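Local coordinates for replication protein B (Plasmid RSF1010, PDB 3H20), which acts as the primase of a broad-host-range plasmid, joining nucleotides on single-stranded DNA to make the primers for its replication, at residues R21-V26 with R141-L146; R27-G32 with G58-I63. One frame throughout, in Å; residues are numbered along the deposited sequence.

Contact 1: residues R21-V26 with R141-L146. With DPO (diphosphate), chain E.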
ATOM      1  N   ARG A  21      12.668  22.319   1.299  1.00 35.05           N
ATOM      2  CA  ARG A  21      11.308  22.540   0.781  1.00 34.22           C
ATOM      3  C   ARG A  21      10.270  21.635   1.465  1.00 33.50           C
ATOM      4  O   ARG A  21      10.584  20.501   1.861  1.00 32.32           O
ATOM      5  CB  ARG A  21      11.262  22.360  -0.742  1.00 33.82           C
ATOM      6  CG  ARG A  21      12.166  23.328  -1.533  1.00 35.18           C
ATOM      7  CD  ARG A  21      11.943  23.239  -3.047  1.00 34.70           C
ATOM      8  NE  ARG A  21      10.695  23.875  -3.474  1.00 36.67           N
ATOM      9  CZ  ARG A  21      10.543  25.177  -3.712  1.00 36.95           C
ATOM     10  NH1 ARG A  21      11.563  26.021  -3.578  1.00 36.85           N
ATOM     11  NH2 ARG A  21       9.362  25.636  -4.096  1.00 38.61           N
ATOM     12  N   PHE A  22       9.041  22.148   1.578  1.00 32.64           N
ATOM     13  CA  PHE A  22       7.951  21.503   2.313  1.00 32.30           C
ATOM     14  C   PHE A  22       6.659  21.521   1.482  1.00 32.55           C
ATOM     15  O   PHE A  22       6.436  22.449   0.693  1.00 31.79           O
ATOM     16  CB  PHE A  22       7.658  22.282   3.611  1.00 32.47           C
ATOM     17  CG  PHE A  22       8.825  22.345   4.586  1.00 32.09           C
ATOM     18  CD1 PHE A  22       9.768  23.368   4.503  1.00 32.50           C
ATOM     19  CD2 PHE A  22       8.956  21.389   5.590  1.00 32.48           C
ATOM     20  CE1 PHE A  22      10.837  23.436   5.405  1.00 33.18           C
ATOM     21  CE2 PHE A  22      10.025  21.434   6.500  1.00 33.70           C
ATOM     22  CZ  PHE A  22      10.967  22.473   6.404  1.00 33.63           C
ATOM     23  N   ASP A  23       5.808  20.516   1.679  1.00 31.92           N
ATOM     24  CA  ASP A  23       4.418  20.595   1.244  1.00 32.56           C
ATOM     25  C   ASP A  23       3.612  21.129   2.416  1.00 32.41           C
ATOM     26  O   ASP A  23       3.737  20.626   3.535  1.00 32.42           O
ATOM     27  CB  ASP A  23       3.864  19.219   0.864  1.00 32.66           C
ATOM     28  CG  ASP A  23       4.525  18.644  -0.353  1.00 33.73           C
ATOM     29  OD1 ASP A  23       4.882  19.430  -1.268  1.00 33.30           O
ATOM     30  OD2 ASP A  23       4.679  17.406  -0.392  1.00 34.04           O
ATOM     31  N   ILE A  24       2.809  22.154   2.161  1.00 31.72           N
ATOM     32  CA  ILE A  24       1.860  22.650   3.148  1.00 31.72           C
ATOM     33  C   ILE A  24       0.460  22.262   2.678  1.00 31.83           C
ATOM     34  O   ILE A  24       0.082  22.527   1.536  1.00 31.86           O
ATOM     35  CB  ILE A  24       1.946  24.193   3.344  1.00 31.79           C
ATOM     36  CG1 ILE A  24       3.306  24.617   3.931  1.00 32.18           C
ATOM     37  CG2 ILE A  24       0.773  24.719   4.200  1.00 31.77           C
ATOM     38  CD1 ILE A  24       3.607  24.109   5.358  1.00 32.32           C
ATOM     39  N   GLY A  25      -0.296  21.610   3.553  1.00 31.95           N
ATOM     40  CA  GLY A  25      -1.675  21.230   3.231  1.00 31.81           C
ATOM     41  C   GLY A  25      -2.675  22.035   4.044  1.00 32.37           C
ATOM     42  O   GLY A  25      -2.498  22.261   5.245  1.00 32.11           O
ATOM     43  N   VAL A  26      -3.733  22.468   3.375  1.00 32.29           N
ATOM     44  CA  VAL A  26      -4.789  23.249   3.997  1.00 32.99           C
ATOM     45  C   VAL A  26      -6.123  22.541   3.707  1.00 32.87           C
ATOM     46  O   VAL A  26      -6.519  22.398   2.544  1.00 33.01           O
ATOM     47  CB  VAL A  26      -4.762  24.711   3.483  1.00 33.14           C
ATOM     48  CG1 VAL A  26      -5.978  25.477   3.941  1.00 34.50           C
ATOM     49  CG2 VAL A  26      -3.490  25.427   3.967  1.00 33.95           C
ATOM     50  N   ARG A 141       4.953   9.515   3.095  1.00 41.33           N
ATOM     51  CA  ARG A 141       4.397  10.794   2.636  1.00 41.33           C
ATOM     52  C   ARG A 141       3.232  11.326   3.492  1.00 40.64           C
ATOM     53  O   ARG A 141       2.399  12.092   3.010  1.00 40.77           O
ATOM     54  CB  ARG A 141       3.964  10.673   1.170  1.00 41.81           C
ATOM     55  CG  ARG A 141       5.120  10.497   0.181  1.00 43.48           C
ATOM     56  CD  ARG A 141       5.845  11.821  -0.070  1.00 45.02           C
ATOM     57  NE  ARG A 141       5.098  12.702  -0.967  1.00 46.90           N
ATOM     58  CZ  ARG A 141       5.128  14.032  -0.908  1.00 47.46           C
ATOM     59  NH1 ARG A 141       5.861  14.642   0.014  1.00 46.63           N
ATOM     60  NH2 ARG A 141       4.415  14.757  -1.769  1.00 47.84           N
ATOM     61  N   HIS A 142       3.176  10.941   4.761  1.00 39.69           N
ATOM     62  CA  HIS A 142       2.033  11.339   5.579  1.00 38.86           C
ATOM     63  C   HIS A 142       2.210  12.741   6.134  1.00 37.26           C
ATOM     64  O   HIS A 142       3.312  13.128   6.523  1.00 36.90           O
ATOM     65  CB  HIS A 142       1.766  10.355   6.712  1.00 39.14           C
ATOM     66  CG  HIS A 142       0.369  10.436   7.244  1.00 41.31           C
ATOM     67  ND1 HIS A 142      -0.688   9.765   6.664  1.00 43.75           N
ATOM     68  CD2 HIS A 142      -0.148  11.130   8.286  1.00 42.72           C
ATOM     69  CE1 HIS A 142      -1.796  10.037   7.331  1.00 44.54           C
ATOM     70  NE2 HIS A 142      -1.495  10.860   8.321  1.00 44.94           N
ATOM     71  N   TYR A 143       1.114  13.491   6.156  1.00 36.15           N
ATOM     72  CA  TYR A 143       1.105  14.855   6.680  1.00 35.35           C
ATOM     73  C   TYR A 143       1.099  14.835   8.211  1.00 35.02           C
ATOM     74  O   TYR A 143       0.350  14.068   8.824  1.00 34.71           O
ATOM     75  CB  TYR A 143      -0.136  15.605   6.176  1.00 35.84           C
ATOM     76  CG  TYR A 143       0.050  16.421   4.912  1.00 35.28           C
ATOM     77  CD1 TYR A 143       0.994  17.440   4.850  1.00 34.74           C
ATOM     78  CD2 TYR A 143      -0.749  16.197   3.793  1.00 37.11           C
ATOM     79  CE1 TYR A 143       1.156  18.212   3.702  1.00 35.83           C
ATOM     80  CE2 TYR A 143      -0.598  16.970   2.633  1.00 37.60           C
ATOM     81  CZ  TYR A 143       0.366  17.973   2.601  1.00 37.13           C
ATOM     82  OH  TYR A 143       0.513  18.749   1.463  1.00 38.63           O
ATOM     83  N   GLY A 144       1.932  15.675   8.815  1.00 33.98           N
ATOM     84  CA  GLY A 144       1.758  16.052  10.206  1.00 33.81           C
ATOM     85  C   GLY A 144       1.159  17.435  10.362  1.00 33.83           C
ATOM     86  O   GLY A 144       0.919  18.133   9.377  1.00 33.32           O
ATOM     87  N   ARG A 145       0.915  17.832  11.607  1.00 33.19           N
ATOM     88  CA  ARG A 145       0.382  19.158  11.897  1.00 33.52           C
ATOM     89  C   ARG A 145       1.497  20.195  11.977  1.00 33.36           C
ATOM     90  O   ARG A 145       2.587  19.912  12.475  1.00 32.66           O
ATOM     91  CB  ARG A 145      -0.415  19.141  13.204  1.00 33.06           C
ATOM     92  CG  ARG A 145      -1.675  18.294  13.151  1.00 36.04           C
ATOM     93  CD  ARG A 145      -2.703  18.892  12.203  1.00 39.88           C
ATOM     94  NE  ARG A 145      -4.055  18.423  12.494  1.00 41.67           N
ATOM     95  CZ  ARG A 145      -5.079  19.222  12.771  1.00 41.42           C
ATOM     96  NH1 ARG A 145      -6.275  18.707  13.023  1.00 40.48           N
ATOM     97  NH2 ARG A 145      -4.910  20.537  12.795  1.00 41.25           N
ATOM     98  N   LEU A 146       1.217  21.397  11.484  1.00 33.13           N
ATOM     99  CA  LEU A 146       2.113  22.531  11.673  1.00 33.36           C
ATOM    100  C   LEU A 146       1.739  23.328  12.919  1.00 33.29           C
ATOM    101  O   LEU A 146       0.586  23.728  13.088  1.00 33.24           O
ATOM    102  CB  LEU A 146       2.095  23.440  10.443  1.00 32.78           C
ATOM    103  CG  LEU A 146       3.018  24.659  10.486  1.00 35.57           C
ATOM    104  CD1 LEU A 146       4.476  24.235  10.390  1.00 34.84           C
ATOM    105  CD2 LEU A 146       2.668  25.640   9.379  1.00 31.32           C
TER
HETATM  106  P1  DPO E 327      -5.677  14.894  11.804  1.00 63.30           P
HETATM  107  O1  DPO E 327      -6.131  13.371  12.072  1.00 63.68           O
HETATM  108  O2  DPO E 327      -6.340  15.368  10.534  1.00 62.45           O
HETATM  109  O3  DPO E 327      -4.169  14.958  11.920  1.00 63.43           O
HETATM  110  O4  DPO E 327      -6.345  15.682  13.050  1.00 63.39           O
HETATM  111  P2  DPO E 327      -6.129  15.232  14.588  1.00 63.00           P
HETATM  112  O5  DPO E 327      -6.840  13.904  14.704  1.00 63.68           O
HETATM  113  O6  DPO E 327      -4.622  15.176  14.744  1.00 63.09           O
HETATM  114  O7  DPO E 327      -6.794  16.326  15.381  1.00 63.18           O
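Asp23 and Arg141 meet in a salt bridge in which both terminal nitrogens of the guanidinium converge on one carboxylate oxygen. Arg141 NH1 and NH2 each lie 3.0 Å from Asp23 OD2, and neither bond is straight, with N-H...O angles of 142-143°. The oxygen sits at the guanidinium edge, close to its plane, while the carboxylate is turned 65° from that plane. Bends at chi2 and chi3 fold the arginine chain back so that its head arrives end-on. Arg64 NE also pairs with this oxygen, and an alanine in place of Arg141 would probably strip Asp23 OD2 of two of its donors and leave its charge more dependent on Arg64.

Tyr143 packs beside this pair through van der Waals contacts. Its OH approaches Asp23 CB at 3.4 Å, and the carbonyl Asp23 O lies at the ring edge, 3.5 Å from Tyr143 CE1. Gly25 N lies obliquely to the ring, and a CB on Gly25 would come too close to Tyr143 CZ; the hydroxyl itself bonds to Asn36.

Apolar contact is slight: Ile24 CD1 touches Leu146 CD2 at 4.4 Å, and Leu146 also packs on Ile10 and Gln13 of helix 6-17.

Strands 21-28 and 144-145 are not neighbours, since 59-65 runs between them, so side chains join them across that strand. Farther along, Arg145 NH1 binds diphosphate O4 at 3.0 Å, almost straight at 170°. With two arginines on one oxygen of this buried aspartate, Asp23 is likely to stay ionised.

Contact 2: residues R27-G32 with G58-I63. With DPO (diphosphate), chain E.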
ATOM      1  N   ARG A  27      -6.785  22.065   4.765  1.00 32.62           N
ATOM      2  CA  ARG A  27      -8.046  21.321   4.637  1.00 32.49           C
ATOM      3  C   ARG A  27      -9.193  21.908   5.466  1.00 32.50           C
ATOM      4  O   ARG A  27      -9.071  22.087   6.681  1.00 31.56           O
ATOM      5  CB  ARG A  27      -7.861  19.847   5.005  1.00 32.02           C
ATOM      6  CG  ARG A  27      -9.105  18.994   4.765  1.00 33.40           C
ATOM      7  CD  ARG A  27      -8.911  17.532   5.163  1.00 33.77           C
ATOM      8  NE  ARG A  27     -10.092  16.756   4.791  1.00 37.20           N
ATOM      9  CZ  ARG A  27     -10.257  16.152   3.614  1.00 39.13           C
ATOM     10  NH1 ARG A  27     -11.378  15.483   3.361  1.00 38.55           N
ATOM     11  NH2 ARG A  27      -9.298  16.210   2.691  1.00 40.73           N
ATOM     12  N   ASP A  28     -10.311  22.168   4.792  1.00 32.22           N
ATOM     13  CA  ASP A  28     -11.526  22.661   5.433  1.00 33.67           C
ATOM     14  C   ASP A  28     -12.225  21.524   6.176  1.00 34.15           C
ATOM     15  O   ASP A  28     -12.766  20.599   5.560  1.00 34.40           O
ATOM     16  CB  ASP A  28     -12.461  23.290   4.391  1.00 33.09           C
ATOM     17  CG  ASP A  28     -13.603  24.084   5.017  1.00 34.47           C
ATOM     18  OD1 ASP A  28     -14.412  23.504   5.777  1.00 33.96           O
ATOM     19  OD2 ASP A  28     -13.706  25.293   4.724  1.00 35.58           O
ATOM     20  N   ALA A  29     -12.219  21.620   7.500  1.00 35.08           N
ATOM     21  CA  ALA A  29     -12.756  20.583   8.385  1.00 36.27           C
ATOM     22  C   ALA A  29     -14.261  20.331   8.244  1.00 37.15           C
ATOM     23  O   ALA A  29     -14.745  19.237   8.550  1.00 37.44           O
ATOM     24  CB  ALA A  29     -12.415  20.923   9.827  1.00 36.65           C
ATOM     25  N   THR A  30     -15.000  21.336   7.791  1.00 37.81           N
ATOM     26  CA  THR A  30     -16.449  21.210   7.661  1.00 38.76           C
ATOM     27  C   THR A  30     -16.812  20.673   6.283  1.00 39.62           C
ATOM     28  O   THR A  30     -17.683  19.806   6.137  1.00 40.08           O
ATOM     29  CB  THR A  30     -17.142  22.577   7.863  1.00 38.58           C
ATOM     30  OG1 THR A  30     -16.694  23.167   9.087  1.00 38.71           O
ATOM     31  CG2 THR A  30     -18.660  22.427   7.908  1.00 38.64           C
ATOM     32  N   THR A  31     -16.138  21.194   5.264  1.00 40.49           N
ATOM     33  CA  THR A  31     -16.543  20.968   3.881  1.00 41.23           C
ATOM     34  C   THR A  31     -15.790  19.792   3.270  1.00 41.60           C
ATOM     35  O   THR A  31     -16.371  18.971   2.559  1.00 41.73           O
ATOM     36  CB  THR A  31     -16.313  22.220   3.014  1.00 41.49           C
ATOM     37  OG1 THR A  31     -17.538  22.954   2.894  1.00 41.59           O
ATOM     38  CG2 THR A  31     -15.825  21.825   1.628  1.00 42.22           C
ATOM     39  N   GLY A  32     -14.493  19.715   3.551  1.00 41.75           N
ATOM     40  CA  GLY A  32     -13.662  18.646   3.031  1.00 42.35           C
ATOM     41  C   GLY A  32     -12.604  19.150   2.069  1.00 42.51           C
ATOM     42  O   GLY A  32     -11.720  18.399   1.655  1.00 42.32           O
ATOM     43  N   GLY A  58     -11.707  28.089   9.252  1.00 31.27           N
ATOM     44  CA  GLY A  58     -12.080  26.691   9.516  1.00 30.99           C
ATOM     45  C   GLY A  58     -11.180  25.610   8.931  1.00 30.75           C
ATOM     46  O   GLY A  58     -11.547  24.427   8.931  1.00 30.49           O
ATOM     47  N   ASN A  59     -10.008  26.006   8.437  1.00 30.53           N
ATOM     48  CA  ASN A  59      -9.039  25.078   7.830  1.00 30.68           C
ATOM     49  C   ASN A  59      -7.959  24.574   8.804  1.00 30.97           C
ATOM     50  O   ASN A  59      -7.368  25.371   9.549  1.00 31.07           O
ATOM     51  CB  ASN A  59      -8.353  25.741   6.620  1.00 30.75           C
ATOM     52  CG  ASN A  59      -9.311  26.001   5.459  1.00 31.59           C
ATOM     53  OD1 ASN A  59      -9.530  25.130   4.614  1.00 33.38           O
ATOM     54  ND2 ASN A  59      -9.883  27.198   5.415  1.00 30.58           N
ATOM     55  N   ASP A  60      -7.689  23.265   8.790  1.00 30.17           N
ATOM     56  CA  ASP A  60      -6.500  22.718   9.459  1.00 30.62           C
ATOM     57  C   ASP A  60      -5.265  22.872   8.560  1.00 30.51           C
ATOM     58  O   ASP A  60      -5.384  22.851   7.324  1.00 30.50           O
ATOM     59  CB  ASP A  60      -6.705  21.249   9.854  1.00 30.66           C
ATOM     60  CG  ASP A  60      -7.720  21.082  10.972  1.00 31.82           C
ATOM     61  OD1 ASP A  60      -7.396  21.423  12.130  1.00 33.74           O
ATOM     62  OD2 ASP A  60      -8.829  20.598  10.693  1.00 30.74           O
ATOM     63  N   VAL A  61      -4.104  23.058   9.188  1.00 30.43           N
ATOM     64  CA  VAL A  61      -2.842  23.324   8.493  1.00 30.66           C
ATOM     65  C   VAL A  61      -1.849  22.182   8.751  1.00 31.25           C
ATOM     66  O   VAL A  61      -1.496  21.889   9.904  1.00 31.68           O
ATOM     67  CB  VAL A  61      -2.213  24.685   8.921  1.00 30.81           C
ATOM     68  CG1 VAL A  61      -0.982  25.030   8.055  1.00 29.27           C
ATOM     69  CG2 VAL A  61      -3.258  25.822   8.858  1.00 31.02           C
ATOM     70  N   TYR A  62      -1.389  21.565   7.666  1.00 31.51           N
ATOM     71  CA  TYR A  62      -0.556  20.368   7.714  1.00 31.62           C
ATOM     72  C   TYR A  62       0.782  20.598   7.017  1.00 32.53           C
ATOM     73  O   TYR A  62       0.918  21.509   6.187  1.00 32.49           O
ATOM     74  CB  TYR A  62      -1.267  19.199   7.031  1.00 31.78           C
ATOM     75  CG  TYR A  62      -2.584  18.788   7.660  1.00 31.26           C
ATOM     76  CD1 TYR A  62      -2.624  17.867   8.708  1.00 31.93           C
ATOM     77  CD2 TYR A  62      -3.783  19.309   7.198  1.00 30.10           C
ATOM     78  CE1 TYR A  62      -3.843  17.475   9.283  1.00 31.75           C
ATOM     79  CE2 TYR A  62      -4.998  18.930   7.765  1.00 31.18           C
ATOM     80  CZ  TYR A  62      -5.019  18.014   8.804  1.00 31.47           C
ATOM     81  OH  TYR A  62      -6.229  17.653   9.358  1.00 31.34           O
ATOM     82  N   ILE A  63       1.769  19.765   7.350  1.00 32.44           N
ATOM     83  CA  ILE A  63       3.138  19.943   6.837  1.00 32.08           C
ATOM     84  C   ILE A  63       3.860  18.600   6.697  1.00 32.52           C
ATOM     85  O   ILE A  63       3.653  17.670   7.498  1.00 32.17           O
ATOM     86  CB  ILE A  63       3.985  20.966   7.697  1.00 31.84           C
ATOM     87  CG1 ILE A  63       5.330  21.276   7.014  1.00 31.07           C
ATOM     88  CG2 ILE A  63       4.242  20.438   9.134  1.00 31.86           C
ATOM     89  CD1 ILE A  63       6.173  22.336   7.719  1.00 32.10           C
TER
HETATM   90  P1  DPO E 327      -5.677  14.894  11.804  1.00 63.30           P
HETATM   91  O1  DPO E 327      -6.131  13.371  12.072  1.00 63.68           O
HETATM   92  O2  DPO E 327      -6.340  15.368  10.534  1.00 62.45           O
HETATM   93  O3  DPO E 327      -4.169  14.958  11.920  1.00 63.43           O
HETATM   94  O4  DPO E 327      -6.345  15.682  13.050  1.00 63.39           O
HETATM   95  P2  DPO E 327      -6.129  15.232  14.588  1.00 63.00           P
HETATM   96  O5  DPO E 327      -6.840  13.904  14.704  1.00 63.68           O
HETATM   97  O6  DPO E 327      -4.622  15.176  14.744  1.00 63.09           O
HETATM   98  O7  DPO E 327      -6.794  16.326  15.381  1.00 63.18           O
HETATM   99  O   HOH W   1     -12.085  27.526   3.356  1.00 38.43           O
HETATM  100  O   HOH W   2     -14.427  24.331   9.988  1.00 46.94           O
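Arg27 and Asp60 form an antiparallel hydrogen-bonded pair, Arg27 N giving to Asp60 O at 3.0 Å and Asp60 N to Arg27 O at 2.8 Å, followed by the non-hydrogen-bonded pair Asp28-Asn59. One step on, Ala29 N reaches Gly58 O at 3.2 Å as strand 21-28 ends.

On the face of Asp28 and Asn59, the carboxylate and amide planes stand 85° apart, and Asn59 OD1 comes within 3.5 Å of Asp28 CB. A water bridges the two, donating to Asp28 OD2 and accepting from Asn59 ND2, which also bonds to Met54 O. Asp28 CG stands anti to the backbone N (chi1 -168°), which carries OD1 forward to the turn: it receives Thr30 N on its anti lone pair and Thr31 N, at 2.9 Å, from above the carboxylate plane. The first bond makes an Asx turn and the two together an Asx motif, where the strand ends in the sheet of the primase N-terminal domain. Across from it, Gly58 is the C-prime residue of a Schellman motif that ends helix 48-56, its positive phi calling for glycine.

Arg27 and Asp60 point to the other face. Arg27 CB lies at the edge of the Tyr62 ring, 4.1 Å from Tyr62 CE2, and Ala29 CB packs 3.7 Å from Asp60 OD2; the other oxygen, OD1, pairs with Arg145. Tyr62 OH donates to diphosphate O2 at 2.6 Å; Asn151, Lys153 and Arg145 also bond to this ligand.

How the contacts relate
The two contacts share strand 21-28 and the sheet in which 59-65 separates it from 144-145; their centres lie about 12 Å apart, and along the chain contact 2 is nested within the loop that contact 1 closes. Segments 141-146 and 58-63 meet directly: Asp60 OD1 forms a salt bridge with Arg145 NH2 at 2.7 Å, and Arg145 NE packs 3.4 Å from Tyr62 CE1. Gly144 O also lies 2.7 Å from Ile63 N, a probable hydrogen bond. Each contact thus brings one residue to the diphosphate pocket, Arg145 and Tyr62, and the salt bridge is consistent with Asp60 positioning the arginine from the second shell.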